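Local coordinates for gentamicin resistance protein (PDB 6CTZ) that probably confers resistance to gentamicin, kanamycin and related aminoglycosides by phosphorylating their 2''-hydroxyl group as a nucleotide-dependent kinase, at residues V228-L231 with E232-E236. The protein carries 2 engineered substitutions. Sequence-based numbering, arbitrary orientation.
Sequences VYLL and EDCGE. With KAN (kanamycin a), chain E.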
ATOM      1  N   VAL A 228       2.966  -8.314   1.169  1.00 10.21           N
ATOM      2  CA  VAL A 228       4.309  -7.909   0.734  1.00  9.97           C
ATOM      3  C   VAL A 228       4.973  -6.955   1.722  1.00  9.94           C
ATOM      4  O   VAL A 228       6.150  -7.133   2.063  1.00 10.70           O
ATOM      5  CB  VAL A 228       4.320  -7.378  -0.713  1.00 12.49           C
ATOM      6  CG1 VAL A 228       3.529  -6.094  -0.864  1.00 14.10           C
ATOM      7  CG2 VAL A 228       5.761  -7.164  -1.185  1.00 15.66           C
ATOM      8  N   TYR A 229       4.245  -5.927   2.183  1.00 10.27           N
ATOM      9  CA  TYR A 229       4.840  -4.965   3.107  1.00  9.88           C
ATOM     10  C   TYR A 229       4.757  -5.400   4.556  1.00 10.41           C
ATOM     11  O   TYR A 229       5.547  -4.922   5.380  1.00 11.66           O
ATOM     12  CB  TYR A 229       4.285  -3.548   2.891  1.00 10.03           C
ATOM     13  CG  TYR A 229       4.501  -3.102   1.465  1.00 10.66           C
ATOM     14  CD1 TYR A 229       5.784  -2.943   0.952  1.00 11.89           C
ATOM     15  CD2 TYR A 229       3.421  -2.869   0.618  1.00 12.41           C
ATOM     16  CE1 TYR A 229       5.989  -2.582  -0.366  1.00 11.69           C
ATOM     17  CE2 TYR A 229       3.620  -2.500  -0.703  1.00 13.21           C
ATOM     18  CZ  TYR A 229       4.906  -2.364  -1.189  1.00 11.66           C
ATOM     19  OH  TYR A 229       5.106  -2.000  -2.496  1.00 13.29           O
ATOM     20  N   LEU A 230       3.857  -6.325   4.889  1.00 11.40           N
ATOM     21  CA  LEU A 230       3.981  -6.992   6.179  1.00 11.16           C
ATOM     22  C   LEU A 230       5.335  -7.690   6.275  1.00 11.18           C
ATOM     23  O   LEU A 230       6.039  -7.580   7.286  1.00 12.45           O
ATOM     24  CB  LEU A 230       2.826  -7.980   6.387  1.00 12.86           C
ATOM     25  CG  LEU A 230       1.431  -7.352   6.465  1.00 15.24           C
ATOM     26  CD1 LEU A 230       0.392  -8.399   6.845  1.00 16.28           C
ATOM     27  CD2 LEU A 230       1.381  -6.151   7.401  1.00 18.84           C
ATOM     28  N   LEU A 231       5.725  -8.404   5.219  1.00 11.39           N
ATOM     29  CA  LEU A 231       7.007  -9.095   5.251  1.00 11.89           C
ATOM     30  C   LEU A 231       8.165  -8.099   5.227  1.00 12.54           C
ATOM     31  O   LEU A 231       9.093  -8.187   6.041  1.00 13.82           O
ATOM     32  CB  LEU A 231       7.097 -10.080   4.087  1.00 12.25           C
ATOM     33  CG  LEU A 231       8.361 -10.955   4.061  1.00 12.95           C
ATOM     34  CD1 LEU A 231       8.547 -11.703   5.378  1.00 14.62           C
ATOM     35  CD2 LEU A 231       8.337 -11.937   2.892  1.00 13.53           C
ATOM     36  N   GLU A 232       8.108  -7.127   4.319  1.00 12.36           N
ATOM     37  CA  GLU A 232       9.219  -6.197   4.145  1.00 14.93           C
ATOM     38  C   GLU A 232       9.388  -5.294   5.363  1.00 14.38           C
ATOM     39  O   GLU A 232      10.519  -5.044   5.809  1.00 16.14           O
ATOM     40  CB  GLU A 232       8.973  -5.376   2.874  1.00 16.61           C
ATOM     41  CG  GLU A 232      10.094  -4.483   2.401  1.00 19.44           C
ATOM     42  CD  GLU A 232       9.740  -3.791   1.092  1.00 21.81           C
ATOM     43  OE1 GLU A 232       9.434  -4.492   0.093  1.00 20.84           O
ATOM     44  OE2 GLU A 232       9.745  -2.547   1.071  1.00 24.33           O
ATOM     45  N   ASP A 233       8.276  -4.800   5.925  1.00 13.71           N
ATOM     46  CA  ASP A 233       8.315  -3.742   6.929  1.00 15.01           C
ATOM     47  C   ASP A 233       7.969  -4.194   8.336  1.00 16.49           C
ATOM     48  O   ASP A 233       8.357  -3.522   9.293  1.00 20.73           O
ATOM     49  CB  ASP A 233       7.353  -2.615   6.546  1.00 15.03           C
ATOM     50  CG  ASP A 233       7.814  -1.841   5.350  1.00 16.45           C
ATOM     51  OD1 ASP A 233       9.024  -1.866   5.034  1.00 19.77           O
ATOM     52  OD2 ASP A 233       6.961  -1.178   4.742  1.00 17.93           O
ATOM     53  N   CYS A 234       7.233  -5.288   8.495  1.00 15.34           N
ATOM     54  CA  CYS A 234       6.919  -5.795   9.819  1.00 15.85           C
ATOM     55  C   CYS A 234       7.703  -7.044  10.187  1.00 16.11           C
ATOM     56  O   CYS A 234       7.772  -7.380  11.372  1.00 17.95           O
ATOM     57  CB  CYS A 234       5.411  -6.068   9.953  1.00 16.43           C
ATOM     58  SG  CYS A 234       4.384  -4.624   9.591  1.00 18.38           S
ATOM     59  N   GLY A 235       8.295  -7.728   9.214  1.00 16.00           N
ATOM     60  CA  GLY A 235       9.143  -8.867   9.498  1.00 15.02           C
ATOM     61  C   GLY A 235       8.417 -10.195   9.332  1.00 14.33           C
ATOM     62  O   GLY A 235       7.187 -10.282   9.366  1.00 14.42           O
ATOM     63  N   GLU A 236       9.216 -11.253   9.170  1.00 14.45           N
ATOM     64  CA  GLU A 236       8.669 -12.574   8.877  1.00 14.84           C
ATOM     65  C   GLU A 236       7.875 -13.141  10.046  1.00 14.09           C
ATOM     66  O   GLU A 236       6.835 -13.781   9.842  1.00 14.25           O
ATOM     67  CB  GLU A 236       9.794 -13.526   8.478  1.00 15.28           C
ATOM     68  CG  GLU A 236       9.280 -14.914   8.154  1.00 15.99           C
ATOM     69  CD  GLU A 236      10.345 -15.848   7.611  1.00 18.34           C
ATOM     70  OE1 GLU A 236      11.422 -15.374   7.182  1.00 20.53           O
ATOM     71  OE2 GLU A 236      10.090 -17.067   7.614  1.00 19.14           O
TER
HETATM   72  C1  KAN E 404      10.525   1.174  -0.274  1.00 19.28           C
HETATM   73  C2  KAN E 404      11.638   0.144  -0.471  1.00 21.22           C
HETATM   74  C3  KAN E 404      12.253  -0.197   0.870  1.00 23.66           C
HETATM   75  C4  KAN E 404      12.790   1.094   1.467  1.00 24.99           C
HETATM   76  C5  KAN E 404      11.681   2.131   1.620  1.00 25.25           C
HETATM   77  C6  KAN E 404      12.220   3.462   2.135  1.00 28.14           C
HETATM   78  C7  KAN E 404       5.305   0.976   0.622  1.00 10.92           C
HETATM   79  C8  KAN E 404       6.007   1.819  -0.440  1.00 11.34           C
HETATM   80  C9  KAN E 404       7.428   1.295  -0.673  1.00 13.46           C
HETATM   81  C10 KAN E 404       8.238   1.253   0.623  1.00 14.43           C
HETATM   82  C11 KAN E 404       7.488   0.459   1.696  1.00 14.60           C
HETATM   83  C12 KAN E 404       6.089   1.017   1.927  1.00 12.68           C
HETATM   84  C13 KAN E 404       5.350   2.746  -2.588  1.00 13.67           C
HETATM   85  C14 KAN E 404       4.021   3.034  -3.267  1.00 14.98           C
HETATM   86  C15 KAN E 404       3.538   1.756  -3.961  1.00 16.52           C
HETATM   87  C16 KAN E 404       4.606   1.267  -4.931  1.00 17.65           C
HETATM   88  C17 KAN E 404       5.926   1.104  -4.203  1.00 18.07           C
HETATM   89  C18 KAN E 404       7.016   0.743  -5.200  1.00 21.09           C
HETATM   90  N1  KAN E 404      11.118   4.404   2.200  1.00 29.41           N
HETATM   91  N2  KAN E 404       8.219   0.458   2.960  1.00 17.34           N
HETATM   92  N3  KAN E 404       3.944   1.471   0.816  1.00 11.54           N
HETATM   93  N4  KAN E 404       2.280   1.951  -4.672  1.00 19.29           N
HETATM   94  O5  KAN E 404      10.962   2.358   0.401  1.00 22.00           O
HETATM   95  O6  KAN E 404      11.081  -1.030  -1.068  1.00 22.82           O
HETATM   96  O7  KAN E 404      13.318  -1.142   0.717  1.00 25.13           O
HETATM   97  O8  KAN E 404      13.360   0.810   2.746  1.00 26.69           O
HETATM   98  O9  KAN E 404       9.463   0.539   0.443  1.00 16.85           O
HETATM   99  O10 KAN E 404       8.103   2.165  -1.596  1.00 15.58           O
HETATM  100  O11 KAN E 404       5.198   1.708  -1.620  1.00 12.22           O
HETATM  101  O12 KAN E 404       6.286   2.324  -3.576  1.00 16.04           O
HETATM  102  O13 KAN E 404       3.105   3.502  -2.273  1.00 17.45           O
HETATM  103  O14 KAN E 404       4.261  -0.006  -5.505  1.00 19.06           O
HETATM  104  O15 KAN E 404       8.257   0.586  -4.504  0.65 22.46           O
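Leu230 O accepts from two backbone amides in the last turn of helix 228-234, which widens to a pi-type turn: Cys234 N at 2.9 Å, standing above the carbonyl plane, and Gly235 N in a weak bond. Gly235 N makes a second weak bond, to Leu231 O. Gly235 has positive phi and sits at the N-cap of helix 236-246, so the chain turns here from one short helix into the next. The first helix lines part of the kanamycin pocket in this aminoglycoside kinase, which has the protein-kinase-like fold. Tyr229 lays one ring face against the drug, with KAN C7 3.7 Å above the plane and over the ring centre. Val228 CG1 covers the opposite face near the rim. The Tyr229 hydroxyl is anchored by a hydrogen bond to Asp265. Glu232 runs alongside the ring, its CG anti to the backbone N (chi1 -172°) and its chain extended beyond CG. Its carboxylate is turned 85° from the ring plane, and OE2 lies 2.9 Å from KAN O6. Asp233 OD2 accepts from the drug amine KAN N2 at 2.7 Å. Away from the drug, Leu231 CD1 packs 3.6 Å from Glu236 CA, and Leu230 CD2 lies 4.0 Å from Cys234 SG.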